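Local coordinates for protein 3-carboxy-cis,cis-muconate cycloisomerase (Pseudomonas putida, PDB 1RE5) that belongs to the fumarase/aspartase superfamily of largely helical enzymes that assemble as tetramers, at residues Gly43-His47 and Ser48-Ala52; Gly241-Ala244 and Gly245-Lys249; His313-Leu317 and Gly318-Ala322; Val436-Ala439 and Arg440-Glu444. One frame throughout, in Å; residues are numbered along the deposited sequence.

Contact 1. Residues Gly43-His47 and Ser48-Ala52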
loop_
_atom_site.group_PDB
_atom_site.type_symbol
_atom_site.label_atom_id
_atom_site.label_comp_id
_atom_site.label_asym_id
_atom_site.label_seq_id
_atom_site.Cartn_x
_atom_site.Cartn_y
_atom_site.Cartn_z
ATOM N N GLY D 43 -21.744 -29.898 -31.919
ATOM C CA GLY D 43 -22.047 -31.314 -31.921
ATOM C C GLY D 43 -21.475 -32.075 -30.745
ATOM O O GLY D 43 -21.132 -33.247 -30.878
ATOM N N LEU D 44 -21.368 -31.426 -29.592
ATOM C CA LEU D 44 -20.828 -32.089 -28.413
ATOM C C LEU D 44 -21.902 -32.330 -27.360
ATOM O O LEU D 44 -21.721 -33.139 -26.446
ATOM C CB LEU D 44 -19.698 -31.259 -27.805
ATOM C CG LEU D 44 -18.289 -31.477 -28.353
ATOM C CD1 LEU D 44 -17.895 -32.920 -28.095
ATOM C CD2 LEU D 44 -18.224 -31.154 -29.838
ATOM N N VAL D 45 -23.026 -31.632 -27.489
ATOM C CA VAL D 45 -24.116 -31.774 -26.527
ATOM C C VAL D 45 -25.496 -31.786 -27.185
ATOM O O VAL D 45 -25.803 -30.947 -28.041
ATOM C CB VAL D 45 -24.082 -30.629 -25.465
ATOM C CG1 VAL D 45 -25.344 -30.657 -24.593
ATOM C CG2 VAL D 45 -22.847 -30.779 -24.595
ATOM N N PRO D 46 -26.350 -32.745 -26.783
ATOM C CA PRO D 46 -27.706 -32.866 -27.329
ATOM C C PRO D 46 -28.548 -31.650 -26.963
ATOM O O PRO D 46 -28.663 -31.293 -25.782
ATOM C CB PRO D 46 -28.230 -34.141 -26.670
ATOM C CG PRO D 46 -27.516 -34.145 -25.341
ATOM C CD PRO D 46 -26.111 -33.765 -25.743
ATOM N N HIS D 47 -29.130 -31.019 -27.980
ATOM C CA HIS D 47 -29.969 -29.835 -27.793
ATOM C C HIS D 47 -31.001 -29.963 -26.670
ATOM O O HIS D 47 -31.441 -28.963 -26.100
ATOM C CB HIS D 47 -30.671 -29.501 -29.107
ATOM C CG HIS D 47 -29.747 -28.965 -30.152
ATOM N ND1 HIS D 47 -29.450 -27.621 -30.264
ATOM C CD2 HIS D 47 -29.011 -29.594 -31.102
ATOM C CE1 HIS D 47 -28.572 -27.447 -31.237
ATOM N NE2 HIS D 47 -28.289 -28.628 -31.762
ATOM N N SER D 48 -31.389 -31.190 -26.352
ATOM C CA SER D 48 -32.364 -31.416 -25.295
ATOM C C SER D 48 -31.753 -31.092 -23.934
ATOM O O SER D 48 -32.463 -30.680 -23.006
ATOM C CB SER D 48 -32.841 -32.871 -25.325
ATOM O OG SER D 48 -31.737 -33.762 -25.361
ATOM N N ALA D 49 -30.437 -31.289 -23.822
ATOM C CA ALA D 49 -29.705 -31.014 -22.583
ATOM C C ALA D 49 -29.529 -29.502 -22.410
ATOM O O ALA D 49 -29.623 -28.976 -21.299
ATOM C CB ALA D 49 -28.336 -31.704 -22.613
ATOM N N VAL D 50 -29.279 -28.813 -23.522
ATOM C CA VAL D 50 -29.094 -27.370 -23.516
ATOM C C VAL D 50 -30.260 -26.703 -22.808
ATOM O O VAL D 50 -30.074 -25.806 -21.985
ATOM C CB VAL D 50 -29.009 -26.817 -24.947
ATOM C CG1 VAL D 50 -28.814 -25.304 -24.909
ATOM C CG2 VAL D 50 -27.869 -27.499 -25.693
ATOM N N ALA D 51 -31.465 -27.152 -23.132
ATOM C CA ALA D 51 -32.671 -26.603 -22.529
ATOM C C ALA D 51 -32.738 -26.921 -21.034
ATOM O O ALA D 51 -33.141 -26.078 -20.236
ATOM C CB ALA D 51 -33.898 -27.158 -23.240
ATOM N N ALA D 52 -32.346 -28.137 -20.660
ATOM C CA ALA D 52 -32.367 -28.557 -19.257
ATOM C C ALA D 52 -31.434 -27.692 -18.413
ATOM O O ALA D 52 -31.809 -27.206 -17.343
ATOM C CB ALA D 52 -31.954 -30.019 -19.143
#
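A hydrophobic staple and the N-cap of helix 47-56 meet here: Val45, the residue before the cap residue Pro46, touches Ala49 and Val50 in the first turn. Val45 holds CG1 anti to its backbone N (chi1 171°), which sends that methyl toward the helix. There CG1 lies 3.7 Å from Ala49 CB and, more loosely, 4.2 Å from CG2 of Val50, the two valine side chains meeting at a slant. Pro46 adds a second apolar touch on Ala49, its ring atom CG standing 3.8 Å from Ala49 CB, and the Ala49 methyl is therefore approached by both the valine branch and the proline ring.

The backbone carbonyl of the N-cap residue starts the helical bonding. Pro46 O accepts a bond from Ala49 N at 2.6 Å, with an N-H...O angle of 145° and the donor 38° above the carbonyl plane, a bond three residues apart as in a first helical turn. Val50 N also reaches Pro46 O, at 3.4 Å, but this bond is weak. One residue on, Ala51 N gives a similarly weak bond to His47 O at 3.5 Å; the first i to i+4 bonds of the helix are thus long and weak.

Tyr99, in a loop, packs against both Val45 and Pro46, while Ala40 at the end of helix 21-40 touches Val50. Helix 21-40 itself closes at Gly43 with a Schellman motif, and the short connection from Gly43 to Pro46 joins two helices, with a C-cap at one end and, at the other, the i to i+5 apolar pairing that defines a hydrophobic staple.

Contact 2. Residues Gly241-Ala244 and Gly245-Lys249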
loop_
_atom_site.group_PDB
_atom_site.type_symbol
_atom_site.label_atom_id
_atom_site.label_comp_id
_atom_site.label_asym_id
_atom_site.label_seq_id
_atom_site.Cartn_x
_atom_site.Cartn_y
_atom_site.Cartn_z
ATOM N N GLY D 241 -8.957 3.526 -9.676
ATOM C CA GLY D 241 -8.116 4.147 -8.673
ATOM C C GLY D 241 -7.949 5.613 -9.011
ATOM O O GLY D 241 -8.075 6.482 -8.137
ATOM N N LEU D 242 -7.663 5.886 -10.282
ATOM C CA LEU D 242 -7.496 7.250 -10.765
ATOM C C LEU D 242 -8.773 8.062 -10.495
ATOM O O LEU D 242 -8.712 9.220 -10.063
ATOM C CB LEU D 242 -7.192 7.219 -12.264
ATOM C CG LEU D 242 -5.779 7.468 -12.825
ATOM C CD1 LEU D 242 -4.679 7.121 -11.830
ATOM C CD2 LEU D 242 -5.640 6.656 -14.112
ATOM N N VAL D 243 -9.930 7.448 -10.731
ATOM C CA VAL D 243 -11.209 8.123 -10.502
ATOM C C VAL D 243 -11.386 8.462 -9.027
ATOM O O VAL D 243 -11.816 9.563 -8.680
ATOM C CB VAL D 243 -12.398 7.255 -10.949
ATOM C CG1 VAL D 243 -13.700 7.885 -10.475
ATOM C CG2 VAL D 243 -12.402 7.119 -12.462
ATOM N N ALA D 244 -11.058 7.517 -8.155
ATOM C CA ALA D 244 -11.180 7.749 -6.719
ATOM C C ALA D 244 -10.326 8.954 -6.365
ATOM O O ALA D 244 -10.764 9.860 -5.662
ATOM C CB ALA D 244 -10.693 6.517 -5.952
ATOM N N GLY D 245 -9.099 8.945 -6.876
ATOM C CA GLY D 245 -8.163 10.019 -6.606
ATOM C C GLY D 245 -8.671 11.385 -7.012
ATOM O O GLY D 245 -8.616 12.337 -6.230
ATOM N N SER D 246 -9.173 11.496 -8.238
ATOM C CA SER D 246 -9.679 12.781 -8.706
ATOM C C SER D 246 -10.872 13.245 -7.893
ATOM O O SER D 246 -10.927 14.401 -7.499
ATOM C CB SER D 246 -10.035 12.712 -10.187
ATOM O OG SER D 246 -8.870 12.460 -10.956
ATOM N N LEU D 247 -11.827 12.358 -7.634
ATOM C CA LEU D 247 -12.985 12.744 -6.833
ATOM C C LEU D 247 -12.530 13.061 -5.408
ATOM O O LEU D 247 -13.200 13.799 -4.680
ATOM C CB LEU D 247 -14.028 11.621 -6.808
ATOM C CG LEU D 247 -14.705 11.279 -8.142
ATOM C CD1 LEU D 247 -15.741 10.203 -7.889
ATOM C CD2 LEU D 247 -15.350 12.519 -8.771
ATOM N N GLY D 248 -11.394 12.495 -5.008
ATOM C CA GLY D 248 -10.870 12.745 -3.670
ATOM C C GLY D 248 -10.366 14.173 -3.551
ATOM O O GLY D 248 -10.454 14.796 -2.493
ATOM N N LYS D 249 -9.829 14.698 -4.646
ATOM C CA LYS D 249 -9.321 16.065 -4.666
ATOM C C LYS D 249 -10.527 16.987 -4.591
ATOM O O LYS D 249 -10.523 17.990 -3.884
ATOM C CB LYS D 249 -8.533 16.312 -5.962
ATOM C CG LYS D 249 -7.853 17.660 -6.069
ATOM C CD LYS D 249 -8.614 18.577 -6.979
ATOM C CE LYS D 249 -7.755 19.750 -7.400
ATOM N NZ LYS D 249 -7.465 20.656 -6.255
#
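Gly245 and Ala244 are neighbours on helix 231-257, each tied to a residue four positions away, and Val243 completes the trio most enclosed by this turn. Gly245 N bonds to Gly241 O at 3.0 Å with a fairly straight N-H...O angle of 164°. On the other side of the junction Ala244 O is approached by Gly248 N at 2.8 Å, but the N-H bends away from the oxygen (130°), which makes this bond weak. Val243 O takes the straightest of the bonds, from Leu247 N at 3.0 Å and 174°.

The same pair also meets through its side chains. Val243 and Leu247 run alongside one another in the same direction, and Val243 CG1 stands 4.0 Å from Leu247 CD1. With CG1 opposite its amide nitrogen, Val243 presents this branch to its neighbour one turn on. The resulting apolar stripe faces helix 319-347, where Val334 touches Val243 and Ala337, Leu338 and Ala341 touch Leu247.

Another flank of the turn meets the second subunit: Leu242 packs on its Phe306 and Ser246 on its Met309. With its centre about 6 Å from the centre of the chain, and packed against helices of its own and a neighbouring subunit, this buried turn is consistent with the central bundle of long helices that characterises the fumarase/aspartase superfamily.

Contact 3. Residues His313-Leu317 and Gly318-Ala322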
loop_
_atom_site.group_PDB
_atom_site.type_symbol
_atom_site.label_atom_id
_atom_site.label_comp_id
_atom_site.label_asym_id
_atom_site.label_seq_id
_atom_site.Cartn_x
_atom_site.Cartn_y
_atom_site.Cartn_z
ATOM N N HIS D 313 2.956 -20.369 -12.729
ATOM C CA HIS D 313 2.554 -21.326 -13.736
ATOM C C HIS D 313 1.146 -21.201 -14.313
ATOM O O HIS D 313 0.715 -20.108 -14.700
ATOM C CB HIS D 313 2.762 -22.722 -13.168
ATOM C CG HIS D 313 4.194 -23.033 -12.868
ATOM N ND1 HIS D 313 5.208 -22.812 -13.777
ATOM C CD2 HIS D 313 4.776 -23.594 -11.783
ATOM C CE1 HIS D 313 6.354 -23.231 -13.267
ATOM N NE2 HIS D 313 6.118 -23.711 -12.058
ATOM N N GLU D 314 0.431 -22.324 -14.363
ATOM C CA GLU D 314 -0.909 -22.362 -14.944
ATOM C C GLU D 314 -2.069 -21.931 -14.052
ATOM O O GLU D 314 -3.152 -21.650 -14.547
ATOM C CB GLU D 314 -1.177 -23.759 -15.505
ATOM C CG GLU D 314 -0.334 -24.090 -16.723
ATOM C CD GLU D 314 1.150 -23.979 -16.442
ATOM O OE1 GLU D 314 1.639 -24.691 -15.525
ATOM O OE2 GLU D 314 1.823 -23.183 -17.138
ATOM N N ARG D 315 -1.847 -21.898 -12.744
ATOM C CA ARG D 315 -2.872 -21.471 -11.810
ATOM C C ARG D 315 -2.161 -21.308 -10.488
ATOM O O ARG D 315 -1.451 -22.214 -10.045
ATOM C CB ARG D 315 -3.975 -22.508 -11.688
ATOM C CG ARG D 315 -5.278 -21.911 -11.193
ATOM C CD ARG D 315 -6.357 -22.956 -11.066
ATOM N NE ARG D 315 -6.351 -23.885 -12.198
ATOM C CZ ARG D 315 -6.581 -23.535 -13.456
ATOM N NH1 ARG D 315 -6.843 -22.275 -13.759
ATOM N NH2 ARG D 315 -6.535 -24.446 -14.411
ATOM N N SER D 316 -2.344 -20.149 -9.868
ATOM C CA SER D 316 -1.681 -19.833 -8.612
ATOM C C SER D 316 -2.633 -19.890 -7.426
ATOM O O SER D 316 -3.799 -19.523 -7.556
ATOM C CB SER D 316 -1.056 -18.442 -8.746
ATOM O OG SER D 316 -0.692 -17.904 -7.496
ATOM N N LEU D 317 -2.155 -20.372 -6.279
ATOM C CA LEU D 317 -2.996 -20.433 -5.085
ATOM C C LEU D 317 -2.568 -19.335 -4.119
ATOM O O LEU D 317 -1.372 -19.080 -3.943
ATOM C CB LEU D 317 -2.910 -21.816 -4.413
ATOM C CG LEU D 317 -1.643 -22.397 -3.771
ATOM C CD1 LEU D 317 -0.430 -21.893 -4.516
ATOM C CD2 LEU D 317 -1.548 -22.008 -2.324
ATOM N N GLY D 318 -3.544 -18.673 -3.509
ATOM C CA GLY D 318 -3.237 -17.598 -2.584
ATOM C C GLY D 318 -3.322 -16.263 -3.298
ATOM O O GLY D 318 -4.218 -15.456 -3.025
ATOM N N LEU D 319 -2.398 -16.023 -4.227
ATOM C CA LEU D 319 -2.388 -14.771 -4.981
ATOM C C LEU D 319 -3.698 -14.581 -5.736
ATOM O O LEU D 319 -4.284 -13.489 -5.730
ATOM C CB LEU D 319 -1.211 -14.737 -5.963
ATOM C CG LEU D 319 0.199 -14.885 -5.365
ATOM C CD1 LEU D 319 1.215 -14.354 -6.362
ATOM C CD2 LEU D 319 0.310 -14.111 -4.052
ATOM N N TRP D 320 -4.164 -15.643 -6.382
ATOM C CA TRP D 320 -5.417 -15.579 -7.116
ATOM C C TRP D 320 -6.579 -15.387 -6.149
ATOM O O TRP D 320 -7.496 -14.621 -6.419
ATOM C CB TRP D 320 -5.602 -16.855 -7.922
ATOM C CG TRP D 320 -6.936 -16.987 -8.594
ATOM C CD1 TRP D 320 -7.624 -16.011 -9.264
ATOM C CD2 TRP D 320 -7.705 -18.194 -8.739
ATOM N NE1 TRP D 320 -8.768 -16.537 -9.819
ATOM C CE2 TRP D 320 -8.841 -17.875 -9.515
ATOM C CE3 TRP D 320 -7.538 -19.512 -8.292
ATOM C CZ2 TRP D 320 -9.812 -18.832 -9.855
ATOM C CZ3 TRP D 320 -8.500 -20.460 -8.629
ATOM C CH2 TRP D 320 -9.622 -20.112 -9.404
ATOM N N HIS D 321 -6.538 -16.077 -5.013
ATOM C CA HIS D 321 -7.598 -15.953 -4.023
ATOM C C HIS D 321 -7.692 -14.515 -3.529
ATOM O O HIS D 321 -8.776 -14.026 -3.248
ATOM C CB HIS D 321 -7.335 -16.878 -2.841
ATOM C CG HIS D 321 -7.429 -18.338 -3.171
ATOM N ND1 HIS D 321 -6.537 -18.975 -4.010
ATOM C CD2 HIS D 321 -8.296 -19.293 -2.747
ATOM C CE1 HIS D 321 -6.849 -20.259 -4.085
ATOM N NE2 HIS D 321 -7.910 -20.479 -3.327
ATOM N N ALA D 322 -6.551 -13.832 -3.427
ATOM C CA ALA D 322 -6.519 -12.444 -2.965
ATOM C C ALA D 322 -7.322 -11.467 -3.843
ATOM O O ALA D 322 -7.727 -10.406 -3.378
ATOM C CB ALA D 322 -5.079 -11.969 -2.868
#
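Arg315 and Trp320 extend alongside each other, and their torsions make the contact. In Arg315 a trans chi1 and an extended chi2 bring CD to 4.1 Å from Trp320 CZ3; the bend at chi3 (-42°) then sets the direction of the guanidinium, whose plane is 56° from that of the indole. Trp320 is likewise trans about chi1, and chi2 turns the ring so that its six-membered part lies beside the preceding loop: Ser316 O approaches the ring edge near its plane, 3.8 Å from CE3.

Ser316 directs OG to 3.6 Å from Leu319 CB, while the hydroxyl finds its polar partner in Glu312 OE1. Between them the chain turns sharply at Gly318, whose phi is positive (96°). This glycine-bearing turn leads into helix 319-347, one of the long helices, consistent with the central bundle of the superfamily. A weak bond from Leu319 N to Leu317 O, 3.2 Å long, spans the corner.

The His321 ring comes near the same corner, ND1 4.0 Å from Leu317 CA. Leu317 also packs on Trp153 of the second subunit and Ile292 of the third. The Trp320 indole meets Trp324 edge-to-face.

Contact 4. Residues Val436-Ala439 and Arg440-Glu444; sequences VWVA and RAVSE
Arg440 sets CG anti to its carbonyl carbon (chi1 -58°), directing the chain back along the helix toward Val436 and Trp437, and a bend at chi3 (122°) then turns the guanidinium off that line. These are i to i+4 and i to i+3 pairings on helix 434-449, close to the C terminus of the chain. Val436 lies alongside the arginine, its CG1 4.1 Å from Arg440 CD. The same CD reaches the edge of the Trp437 indole in the plane of the ring, 4.0 Å from both CE3 and CZ3; the touching group is thus a methylene, and with the ring and guanidinium planes 72° apart no flat stack forms.

The polar ends of both residues turn to the second subunit, where Trp437 NE1 bonds to Gly197 O and Arg440 NH1 makes a weak bond to Glu223 O. Another side of the helix packs on its own chain, with Val438 touching Ala140 and Ala167.

All four residues 436-439 accept an i to i+4 N-H...O bond: Arg440 N meets Val436 O at 2.8 Å, for example, and Ala441 N meets Trp437 O at 2.9 Å. Val438 and Val442 point the same way, with Val438 CG1 4.1 Å from Val442 CG2.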
loop_
_atom_site.group_PDB
_atom_site.type_symbol
_atom_site.label_atom_id
_atom_site.label_comp_id
_atom_site.label_asym_id
_atom_site.label_seq_id
_atom_site.Cartn_x
_atom_site.Cartn_y
_atom_site.Cartn_z
ATOM N N VAL D 436 -10.816 31.040 -20.303
ATOM C CA VAL D 436 -10.324 30.237 -21.407
ATOM C C VAL D 436 -10.246 28.765 -20.973
ATOM O O VAL D 436 -10.718 27.871 -21.686
ATOM C CB VAL D 436 -8.928 30.715 -21.852
ATOM C CG1 VAL D 436 -8.363 29.779 -22.920
ATOM C CG2 VAL D 436 -9.022 32.121 -22.381
ATOM N N TRP D 437 -9.655 28.520 -19.804
ATOM C CA TRP D 437 -9.521 27.161 -19.292
ATOM C C TRP D 437 -10.895 26.474 -19.243
ATOM O O TRP D 437 -11.058 25.334 -19.711
ATOM C CB TRP D 437 -8.908 27.172 -17.886
ATOM C CG TRP D 437 -7.510 27.749 -17.774
ATOM C CD1 TRP D 437 -6.949 28.308 -16.656
ATOM C CD2 TRP D 437 -6.498 27.791 -18.793
ATOM N NE1 TRP D 437 -5.658 28.694 -16.913
ATOM C CE2 TRP D 437 -5.351 28.393 -18.213
ATOM C CE3 TRP D 437 -6.447 27.382 -20.137
ATOM C CZ2 TRP D 437 -4.161 28.597 -18.931
ATOM C CZ3 TRP D 437 -5.259 27.586 -20.854
ATOM C CH2 TRP D 437 -4.134 28.192 -20.246
ATOM N N VAL D 438 -11.883 27.157 -18.671
ATOM C CA VAL D 438 -13.225 26.594 -18.598
ATOM C C VAL D 438 -13.751 26.286 -20.000
ATOM O O VAL D 438 -14.449 25.299 -20.218
ATOM C CB VAL D 438 -14.198 27.568 -17.937
ATOM C CG1 VAL D 438 -15.613 27.011 -18.025
ATOM C CG2 VAL D 438 -13.791 27.811 -16.482
ATOM N N ALA D 439 -13.404 27.148 -20.952
ATOM C CA ALA D 439 -13.832 26.996 -22.336
ATOM C C ALA D 439 -13.254 25.743 -22.962
ATOM O O ALA D 439 -13.981 24.923 -23.522
ATOM C CB ALA D 439 -13.405 28.192 -23.117
ATOM N N ARG D 440 -11.938 25.603 -22.862
ATOM C CA ARG D 440 -11.249 24.455 -23.423
ATOM C C ARG D 440 -11.721 23.145 -22.808
ATOM O O ARG D 440 -11.968 22.171 -23.515
ATOM C CB ARG D 440 -9.749 24.601 -23.209
ATOM C CG ARG D 440 -9.155 25.843 -23.809
ATOM C CD ARG D 440 -7.668 25.839 -23.586
ATOM N NE ARG D 440 -6.928 25.925 -24.835
ATOM C CZ ARG D 440 -5.864 25.182 -25.126
ATOM N NH1 ARG D 440 -5.407 24.281 -24.267
ATOM N NH2 ARG D 440 -5.236 25.354 -26.280
ATOM N N ALA D 441 -11.840 23.116 -21.487
ATOM C CA ALA D 441 -12.280 21.906 -20.801
ATOM C C ALA D 441 -13.688 21.485 -21.221
ATOM O O ALA D 441 -13.931 20.308 -21.505
ATOM C CB ALA D 441 -12.228 22.109 -19.289
ATOM N N VAL D 442 -14.615 22.444 -21.246
ATOM C CA VAL D 442 -15.999 22.159 -21.624
ATOM C C VAL D 442 -16.031 21.747 -23.081
ATOM O O VAL D 442 -16.753 20.835 -23.468
ATOM C CB VAL D 442 -16.896 23.387 -21.415
ATOM C CG1 VAL D 442 -18.283 23.137 -21.995
ATOM C CG2 VAL D 442 -16.986 23.687 -19.927
ATOM N N SER D 443 -15.226 22.427 -23.885
ATOM C CA SER D 443 -15.131 22.128 -25.308
ATOM C C SER D 443 -14.779 20.650 -25.505
ATOM O O SER D 443 -15.494 19.903 -26.164
ATOM C CB SER D 443 -14.052 23.008 -25.936
ATOM O OG SER D 443 -13.917 22.724 -27.310
ATOM N N GLU D 444 -13.666 20.240 -24.915
ATOM C CA GLU D 444 -13.201 18.870 -25.004
ATOM C C GLU D 444 -14.244 17.873 -24.485
ATOM O O GLU D 444 -14.351 16.753 -24.982
ATOM C CB GLU D 444 -11.912 18.745 -24.212
ATOM C CG GLU D 444 -10.993 17.705 -24.743
ATOM C CD GLU D 444 -9.676 17.703 -24.015
ATOM O OE1 GLU D 444 -9.655 17.338 -22.808
ATOM O OE2 GLU D 444 -8.664 18.078 -24.654
#

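From the N terminus the four contacts follow in series, and none nests within or crosses another. Contact 1 closes the short connection from helix 21-40 into helix 47-56, far out on the chain, its centre about 43 Å from the centre of the chain. Contact 2 lies within helix 231-257 near that centre and closes no loop. Contact 3 rounds the corner from the loop after helix 286-307 into helix 319-347, and contact 4 is one stretch of helix 434-449. Contacts 3 and 4 lie on opposite sides of the chain centre, about 46 Å between centres. Contacts 2, 3 and 4 all touch the second subunit, and Lys249 of contact 2 bonds to His313 O of that neighbour.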